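Uncharacterized DUF364 family protein (Pyrococcus horikoshii, PDB 3NPG) is of unknown function but may chelate heavy metals or bind another small ligand through a domain of Rossmann type. Local coordinates at residues Tyr95-Arg100 / Ile243-Glu248; Thr196-Gln201 / Ala216-Thr221. One frame throughout, in Å; residues are numbered along the deposited sequence.

Interaction 1. Residues Tyr95-Arg100 / Ile243-Glu248; sequences YYIDLR and IKYVIE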
ATOM      1  N   TYR A  95     -17.233  11.466  29.189  1.00 19.74           N
ATOM      2  CA  TYR A  95     -18.053  11.416  30.394  1.00 19.80           C
ATOM      3  C   TYR A  95     -17.875  12.709  31.210  1.00 25.68           C
ATOM      4  O   TYR A  95     -18.850  13.230  31.754  1.00 26.81           O
ATOM      5  CB  TYR A  95     -17.676  10.182  31.247  1.00 20.44           C
ATOM      6  CG  TYR A  95     -18.532  10.000  32.485  1.00 22.30           C
ATOM      7  CD1 TYR A  95     -19.723   9.281  32.435  1.00 24.30           C
ATOM      8  CD2 TYR A  95     -18.117  10.483  33.720  1.00 23.57           C
ATOM      9  CE1 TYR A  95     -20.502   9.086  33.579  1.00 25.24           C
ATOM     10  CE2 TYR A  95     -18.887  10.299  34.869  1.00 25.02           C
ATOM     11  CZ  TYR A  95     -20.081   9.604  34.793  1.00 30.23           C
ATOM     12  OH  TYR A  95     -20.835   9.418  35.927  1.00 28.49           O
ATOM     13  N   TYR A  96     -16.632  13.240  31.266  1.00 22.05           N
ATOM     14  CA  TYR A  96     -16.304  14.412  32.075  1.00 22.48           C
ATOM     15  C   TYR A  96     -16.177  15.725  31.269  1.00 28.50           C
ATOM     16  O   TYR A  96     -15.953  16.783  31.867  1.00 29.36           O
ATOM     17  CB  TYR A  96     -15.023  14.157  32.886  1.00 23.61           C
ATOM     18  CG  TYR A  96     -15.163  13.064  33.920  1.00 25.28           C
ATOM     19  CD1 TYR A  96     -15.934  13.253  35.063  1.00 28.04           C
ATOM     20  CD2 TYR A  96     -14.464  11.870  33.799  1.00 25.17           C
ATOM     21  CE1 TYR A  96     -16.044  12.263  36.035  1.00 28.72           C
ATOM     22  CE2 TYR A  96     -14.559  10.875  34.769  1.00 26.01           C
ATOM     23  CZ  TYR A  96     -15.358  11.074  35.884  1.00 33.36           C
ATOM     24  OH  TYR A  96     -15.462  10.101  36.845  1.00 35.88           O
ATOM     25  N   ILE A  97     -16.332  15.664  29.929  1.00 25.50           N
ATOM     26  CA  ILE A  97     -16.185  16.849  29.059  1.00 25.37           C
ATOM     27  C   ILE A  97     -17.200  17.971  29.383  1.00 30.34           C
ATOM     28  O   ILE A  97     -18.401  17.712  29.481  1.00 30.54           O
ATOM     29  CB  ILE A  97     -16.179  16.462  27.535  1.00 27.94           C
ATOM     30  CG1 ILE A  97     -15.669  17.625  26.650  1.00 28.56           C
ATOM     31  CG2 ILE A  97     -17.554  15.948  27.064  1.00 28.32           C
ATOM     32  CD1 ILE A  97     -14.176  17.753  26.575  1.00 33.82           C
ATOM     33  N   ASP A  98     -16.697  19.208  29.581  1.00 26.71           N
ATOM     34  CA  ASP A  98     -17.535  20.381  29.812  1.00 26.61           C
ATOM     35  C   ASP A  98     -17.476  21.265  28.577  1.00 29.86           C
ATOM     36  O   ASP A  98     -16.412  21.799  28.247  1.00 28.36           O
ATOM     37  CB  ASP A  98     -17.068  21.150  31.068  1.00 28.91           C
ATOM     38  CG  ASP A  98     -17.988  22.291  31.504  1.00 37.29           C
ATOM     39  OD1 ASP A  98     -19.111  22.399  30.952  1.00 36.75           O
ATOM     40  OD2 ASP A  98     -17.612  23.028  32.426  1.00 44.92           O
ATOM     41  N   LEU A  99     -18.592  21.347  27.839  1.00 26.98           N
ATOM     42  CA  LEU A  99     -18.641  22.074  26.576  1.00 26.76           C
ATOM     43  C   LEU A  99     -19.331  23.445  26.707  1.00 31.69           C
ATOM     44  O   LEU A  99     -19.906  23.940  25.737  1.00 31.75           O
ATOM     45  CB  LEU A  99     -19.321  21.210  25.496  1.00 26.27           C
ATOM     46  CG  LEU A  99     -18.635  19.874  25.191  1.00 30.35           C
ATOM     47  CD1 LEU A  99     -19.579  18.926  24.476  1.00 30.41           C
ATOM     48  CD2 LEU A  99     -17.372  20.080  24.392  1.00 32.15           C
ATOM     49  N   ARG A 100     -19.215  24.082  27.883  1.00 29.02           N
ATOM     50  CA  ARG A 100     -19.791  25.416  28.110  1.00 30.05           C
ATOM     51  C   ARG A 100     -19.145  26.474  27.224  1.00 35.34           C
ATOM     52  O   ARG A 100     -19.847  27.315  26.668  1.00 35.37           O
ATOM     53  CB  ARG A 100     -19.675  25.817  29.585  1.00 29.70           C
ATOM     54  CG  ARG A 100     -20.815  25.300  30.430  1.00 38.77           C
ATOM     55  CD  ARG A 100     -20.585  25.520  31.909  1.00 48.03           C
ATOM     56  NE  ARG A 100     -20.598  26.936  32.273  1.00 45.67           N
ATOM     57  CZ  ARG A 100     -20.760  27.371  33.515  1.00 53.97           C
ATOM     58  NH1 ARG A 100     -20.964  26.510  34.505  1.00 30.64           N
ATOM     59  NH2 ARG A 100     -20.757  28.670  33.774  1.00 46.93           N
ATOM     60  N   ILE A 243     -22.680  15.668  17.957  1.00 29.45           N
ATOM     61  CA  ILE A 243     -22.617  17.115  17.753  1.00 28.73           C
ATOM     62  C   ILE A 243     -21.171  17.580  17.680  1.00 31.36           C
ATOM     63  O   ILE A 243     -20.382  17.285  18.578  1.00 31.25           O
ATOM     64  CB  ILE A 243     -23.446  17.911  18.810  1.00 32.02           C
ATOM     65  CG1 ILE A 243     -23.147  17.440  20.251  1.00 31.90           C
ATOM     66  CG2 ILE A 243     -24.939  17.845  18.498  1.00 33.59           C
ATOM     67  CD1 ILE A 243     -22.336  18.389  21.047  1.00 34.72           C
ATOM     68  N   LYS A 244     -20.802  18.249  16.579  1.00 26.57           N
ATOM     69  CA  LYS A 244     -19.445  18.749  16.379  1.00 25.47           C
ATOM     70  C   LYS A 244     -19.168  19.950  17.282  1.00 28.25           C
ATOM     71  O   LYS A 244     -20.054  20.766  17.504  1.00 28.70           O
ATOM     72  CB  LYS A 244     -19.218  19.120  14.907  1.00 28.50           C
ATOM     73  CG  LYS A 244     -19.101  17.913  13.981  1.00 48.08           C
ATOM     74  CD  LYS A 244     -18.934  18.336  12.525  1.00 60.02           C
ATOM     75  CE  LYS A 244     -18.860  17.148  11.601  1.00 72.09           C
ATOM     76  NZ  LYS A 244     -18.819  17.562  10.174  1.00 81.76           N
ATOM     77  N   TYR A 245     -17.934  20.060  17.801  1.00 23.59           N
ATOM     78  CA  TYR A 245     -17.547  21.176  18.666  1.00 22.99           C
ATOM     79  C   TYR A 245     -16.096  21.560  18.465  1.00 25.76           C
ATOM     80  O   TYR A 245     -15.279  20.723  18.089  1.00 24.06           O
ATOM     81  CB  TYR A 245     -17.817  20.848  20.167  1.00 23.79           C
ATOM     82  CG  TYR A 245     -16.982  19.703  20.718  1.00 24.43           C
ATOM     83  CD1 TYR A 245     -15.692  19.921  21.200  1.00 26.06           C
ATOM     84  CD2 TYR A 245     -17.510  18.422  20.833  1.00 24.90           C
ATOM     85  CE1 TYR A 245     -14.922  18.874  21.706  1.00 25.88           C
ATOM     86  CE2 TYR A 245     -16.758  17.372  21.358  1.00 25.50           C
ATOM     87  CZ  TYR A 245     -15.458  17.599  21.779  1.00 32.95           C
ATOM     88  OH  TYR A 245     -14.718  16.565  22.298  1.00 34.07           O
ATOM     89  N   VAL A 246     -15.767  22.824  18.761  1.00 23.30           N
ATOM     90  CA  VAL A 246     -14.398  23.323  18.775  1.00 23.23           C
ATOM     91  C   VAL A 246     -14.137  23.918  20.158  1.00 28.67           C
ATOM     92  O   VAL A 246     -14.830  24.855  20.559  1.00 29.20           O
ATOM     93  CB  VAL A 246     -14.132  24.362  17.647  1.00 27.24           C
ATOM     94  CG1 VAL A 246     -12.730  24.957  17.773  1.00 27.00           C
ATOM     95  CG2 VAL A 246     -14.335  23.743  16.264  1.00 26.61           C
ATOM     96  N   ILE A 247     -13.198  23.327  20.918  1.00 25.02           N
ATOM     97  CA  ILE A 247     -12.904  23.782  22.277  1.00 24.83           C
ATOM     98  C   ILE A 247     -11.440  24.218  22.434  1.00 28.24           C
ATOM     99  O   ILE A 247     -10.552  23.594  21.870  1.00 27.47           O
ATOM    100  CB  ILE A 247     -13.350  22.718  23.342  1.00 28.13           C
ATOM    101  CG1 ILE A 247     -13.268  23.286  24.781  1.00 29.77           C
ATOM    102  CG2 ILE A 247     -12.570  21.384  23.196  1.00 27.80           C
ATOM    103  CD1 ILE A 247     -14.201  22.623  25.775  1.00 38.25           C
ATOM    104  N   GLU A 248     -11.204  25.333  23.145  1.00 26.04           N
ATOM    105  CA  GLU A 248      -9.851  25.837  23.387  1.00 25.78           C
ATOM    106  C   GLU A 248      -9.133  24.990  24.434  1.00 29.34           C
ATOM    107  O   GLU A 248      -9.780  24.428  25.324  1.00 29.30           O
ATOM    108  CB  GLU A 248      -9.889  27.300  23.838  1.00 27.88           C
ATOM    109  CG  GLU A 248      -9.978  28.291  22.698  1.00 38.24           C
ATOM    110  CD  GLU A 248      -9.886  29.741  23.132  1.00 59.13           C
ATOM    111  OE1 GLU A 248     -10.883  30.476  22.954  1.00 51.00           O
ATOM    112  OE2 GLU A 248      -8.826  30.138  23.669  1.00 57.59           O
TER

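Interaction 2. Residues Thr196-Gln201 / Ala216-Thr221; sequences TGPTGQ and ASMKVT. With ACT (acetate ion), chain E.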
ATOM      1  N   THR A 196      -8.143  17.882  14.826  1.00 27.98           N
ATOM      2  CA  THR A 196      -9.522  17.673  14.385  1.00 28.04           C
ATOM      3  C   THR A 196      -9.876  16.213  14.118  1.00 31.30           C
ATOM      4  O   THR A 196      -9.077  15.470  13.545  1.00 31.14           O
ATOM      5  CB  THR A 196      -9.855  18.590  13.191  1.00 37.99           C
ATOM      6  OG1 THR A 196     -11.249  18.484  12.895  1.00 41.42           O
ATOM      7  CG2 THR A 196      -9.031  18.262  11.948  1.00 35.69           C
ATOM      8  N   GLY A 197     -11.106  15.841  14.471  1.00 27.02           N
ATOM      9  CA  GLY A 197     -11.630  14.503  14.233  1.00 26.36           C
ATOM     10  C   GLY A 197     -12.207  13.836  15.464  1.00 29.30           C
ATOM     11  O   GLY A 197     -11.892  14.221  16.595  1.00 29.44           O
ATOM     12  N   PRO A 198     -13.009  12.756  15.274  1.00 25.00           N
ATOM     13  CA  PRO A 198     -13.589  12.048  16.443  1.00 24.00           C
ATOM     14  C   PRO A 198     -12.551  11.482  17.430  1.00 26.69           C
ATOM     15  O   PRO A 198     -12.883  11.265  18.588  1.00 26.80           O
ATOM     16  CB  PRO A 198     -14.428  10.931  15.803  1.00 25.66           C
ATOM     17  CG  PRO A 198     -14.714  11.405  14.427  1.00 30.52           C
ATOM     18  CD  PRO A 198     -13.508  12.198  14.002  1.00 26.31           C
ATOM     19  N   THR A 199     -11.293  11.256  16.978  1.00 22.06           N
ATOM     20  CA  THR A 199     -10.229  10.754  17.869  1.00 21.40           C
ATOM     21  C   THR A 199      -9.764  11.871  18.865  1.00 24.97           C
ATOM     22  O   THR A 199      -9.111  11.577  19.875  1.00 25.56           O
ATOM     23  CB  THR A 199      -9.060  10.151  17.040  1.00 24.38           C
ATOM     24  OG1 THR A 199      -9.590   9.318  16.002  1.00 25.67           O
ATOM     25  CG2 THR A 199      -8.085   9.353  17.895  1.00 19.03           C
ATOM     26  N   GLY A 200     -10.167  13.115  18.591  1.00 19.38           N
ATOM     27  CA  GLY A 200      -9.845  14.260  19.437  1.00 18.38           C
ATOM     28  C   GLY A 200     -10.869  14.512  20.530  1.00 20.21           C
ATOM     29  O   GLY A 200     -11.012  15.644  20.997  1.00 19.49           O
ATOM     30  N   GLN A 201     -11.566  13.440  20.978  1.00 16.07           N
ATOM     31  CA  GLN A 201     -12.588  13.511  22.033  1.00 15.83           C
ATOM     32  C   GLN A 201     -11.970  13.683  23.421  1.00 21.11           C
ATOM     33  O   GLN A 201     -12.703  13.804  24.404  1.00 20.14           O
ATOM     34  CB  GLN A 201     -13.466  12.247  22.013  1.00 16.90           C
ATOM     35  CG  GLN A 201     -14.574  12.271  20.973  1.00 22.97           C
ATOM     36  CD  GLN A 201     -15.310  10.951  20.908  1.00 30.63           C
ATOM     37  OE1 GLN A 201     -14.745   9.883  21.145  1.00 23.61           O
ATOM     38  NE2 GLN A 201     -16.583  10.996  20.548  1.00 21.82           N
ATOM     39  N   ALA A 216     -10.939  20.132  17.848  1.00 22.14           N
ATOM     40  CA  ALA A 216     -12.164  20.057  17.053  1.00 22.14           C
ATOM     41  C   ALA A 216     -12.637  18.616  16.959  1.00 27.11           C
ATOM     42  O   ALA A 216     -12.036  17.810  16.247  1.00 26.85           O
ATOM     43  CB  ALA A 216     -11.930  20.625  15.671  1.00 22.76           C
ATOM     44  N   SER A 217     -13.660  18.269  17.737  1.00 24.92           N
ATOM     45  CA  SER A 217     -14.162  16.906  17.788  1.00 25.41           C
ATOM     46  C   SER A 217     -15.693  16.887  17.847  1.00 32.28           C
ATOM     47  O   SER A 217     -16.335  17.883  17.491  1.00 31.94           O
ATOM     48  CB  SER A 217     -13.573  16.173  18.985  1.00 28.69           C
ATOM     49  OG  SER A 217     -13.770  14.776  18.871  1.00 40.56           O
HETATM   50  N   MSE A 218     -16.283  15.744  18.267  1.00 30.56           N
HETATM   51  CA  MSE A 218     -17.736  15.595  18.361  1.00 31.51           C
HETATM   52  C   MSE A 218     -18.147  14.722  19.548  1.00 33.40           C
HETATM   53  O   MSE A 218     -17.449  13.761  19.886  1.00 32.67           O
HETATM   54  CB  MSE A 218     -18.313  15.033  17.053  1.00 34.83           C
HETATM   55  CG  MSE A 218     -17.798  13.632  16.708  1.00 43.03           C
HETATM   56 SE   MSE A 218     -18.191  13.138  14.891  0.75 53.22          SE
HETATM   57  CE  MSE A 218     -17.047  14.467  13.942  1.00 49.65           C
ATOM     58  N   LYS A 219     -19.290  15.045  20.170  1.00 28.39           N
ATOM     59  CA  LYS A 219     -19.815  14.274  21.289  1.00 26.99           C
ATOM     60  C   LYS A 219     -21.041  13.489  20.857  1.00 29.45           C
ATOM     61  O   LYS A 219     -21.948  14.053  20.245  1.00 28.31           O
ATOM     62  CB  LYS A 219     -20.147  15.191  22.483  1.00 29.21           C
ATOM     63  CG  LYS A 219     -20.611  14.428  23.728  1.00 33.66           C
ATOM     64  CD  LYS A 219     -20.898  15.351  24.885  1.00 41.67           C
ATOM     65  CE  LYS A 219     -21.340  14.585  26.103  1.00 50.41           C
ATOM     66  NZ  LYS A 219     -21.639  15.490  27.240  1.00 60.08           N
ATOM     67  N   VAL A 220     -21.078  12.187  21.186  1.00 26.09           N
ATOM     68  CA  VAL A 220     -22.203  11.313  20.852  1.00 26.25           C
ATOM     69  C   VAL A 220     -23.460  11.716  21.648  1.00 30.72           C
ATOM     70  O   VAL A 220     -23.438  11.711  22.881  1.00 30.10           O
ATOM     71  CB  VAL A 220     -21.844   9.820  21.059  1.00 30.07           C
ATOM     72  CG1 VAL A 220     -23.012   8.926  20.685  1.00 30.52           C
ATOM     73  CG2 VAL A 220     -20.597   9.439  20.266  1.00 29.50           C
ATOM     74  N   THR A 221     -24.544  12.087  20.936  1.00 28.02           N
ATOM     75  CA  THR A 221     -25.808  12.494  21.568  1.00 28.65           C
ATOM     76  C   THR A 221     -26.723  11.292  21.824  1.00 32.81           C
ATOM     77  O   THR A 221     -27.457  11.283  22.806  1.00 32.94           O
ATOM     78  CB  THR A 221     -26.501  13.600  20.746  1.00 36.87           C
ATOM     79  OG1 THR A 221     -26.629  13.175  19.385  1.00 37.61           O
ATOM     80  CG2 THR A 221     -25.759  14.917  20.809  1.00 33.75           C
TER
HETATM   81  C   ACT E 251      -9.977  11.145  13.265  1.00 39.69           C
HETATM   82  O   ACT E 251      -9.029  11.284  13.971  1.00 39.43           O
HETATM   83  OXT ACT E 251     -10.776  10.324  13.556  1.00 38.80           O
HETATM   84  CH3 ACT E 251     -10.140  11.992  12.005  1.00 39.70           C

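Interaction 1. Residues Tyr95-Arg100 / Ile243-Glu248
Leu99 lays its CD2 methyl over one face of the Tyr245 ring, where the segment that leaves helix 79-96 passes the edge strand of a Rossmann-type domain. The methyl stands 3.6 Å from the centroid of the Tyr245 ring and 11° off the ring normal, a CH-pi contact centred on the face rather than at an edge, with the two side chains crossing at about a right angle. With CG anti to its own carbonyl carbon (chi1 -60°), the branched end of Leu99 lies against the strand although the side chain does not start out facing it. Its other methyl, CD1, meets Ile243 CD1 at 4.4 Å, while CD2 also lies 4.3 Å from Ile247 CD1, so the fork of the leucine touches three residues of the strand. Ile243, Tyr245 and Ile247 alternate along strand 242-248 and all point toward the chain segment 95-100, whereas Val246 faces the other way. At the far end of the ring, Tyr245 OH is 4.5 Å from Ile97 CD1, a loose approach, and takes part in a weak hydrogen bond with Gln94 NE2 of helix 79-96. A serine in place of Tyr245 would probably leave Leu99 CD2 without the ring face it rests on and Gln94 without this hydroxyl partner. No hydrogen bond joins the two segments; the strand is held through its backbone, on one side by strand 214-220 and at Val246 by Lys103. Apolar packing joins the loop that follows helix 79-96 to antiparallel strand 242-248, the outermost of the sheet within this chain. Ile247 closes it beyond the ring: with CG1 anti to the backbone N (chi1 -170°), its CD1 comes within 3.4 Å of Asp98 O.

Interaction 2. Residues Thr196-Gln201 / Ala216-Thr221
Gly197 O is gripped by two donors that reach it from opposite faces of its carbonyl plane: Gly200 N, which closes a tight turn at 2.9 Å, and Ser217 OG, at 3.0 Å from Gly197 O. The serine comes from above the plane, 36° out of it, and its hydroxyl is brought there by a chi1 of -165°, which turns OG away from the backbone N. Just before the turn, Thr196 forms a parallel bridge with Ala216, and Gly197 N donates to Ala216 O over 2.8 Å. At its backbone angles Gly197 could not carry a CB without jamming it against the carbonyl of Thr196. Farther along, Gln201 extends its chain so that NE2 donates almost straight (166°) to Met218 O at 3.0 Å, the acceptor lying in the amide plane; OE1 is bound by Val47 N, so both ends of the amide are engaged. Pro198 and the selenomethionine Met218 lie side by side, with CG of Pro198 3.9 Å from CE of Met218. At the next residue of the turn, Thr199 OG1 sits 2.9 Å from O of an acetate ion, probably from the crystallisation liquor, accepts from Met49 N, and shares the acetate with Tyr32 OH. The natural ligand is unknown, but the place is consistent with a pocket at the C-terminal ends of parallel strands, where Rossmann-type folds commonly bind ligands.

In the fold
Interactions 1 and 2 have centres about 8 Å apart and share a seam, since strands 214-220 and 242-248 are antiparallel neighbours in one sheet. Tyr245 N lies 2.7 Å from Ser217 O and Ile243 N 2.9 Å from Lys219 O, probable hydrogen bonds that tie the strand packed by Leu99 to the strand that holds the 196-201 turn. The Tyr245 ring also packs on this neighbour, CE2 being 3.5 Å from Met218 C. Gln94, the partner of Tyr245 OH, also bonds Gln201 O and so links the two again. The acetate belongs to interaction 2, where it meets Thr199 and Tyr32; interaction 1, on the outermost strand within the chain, does not include it.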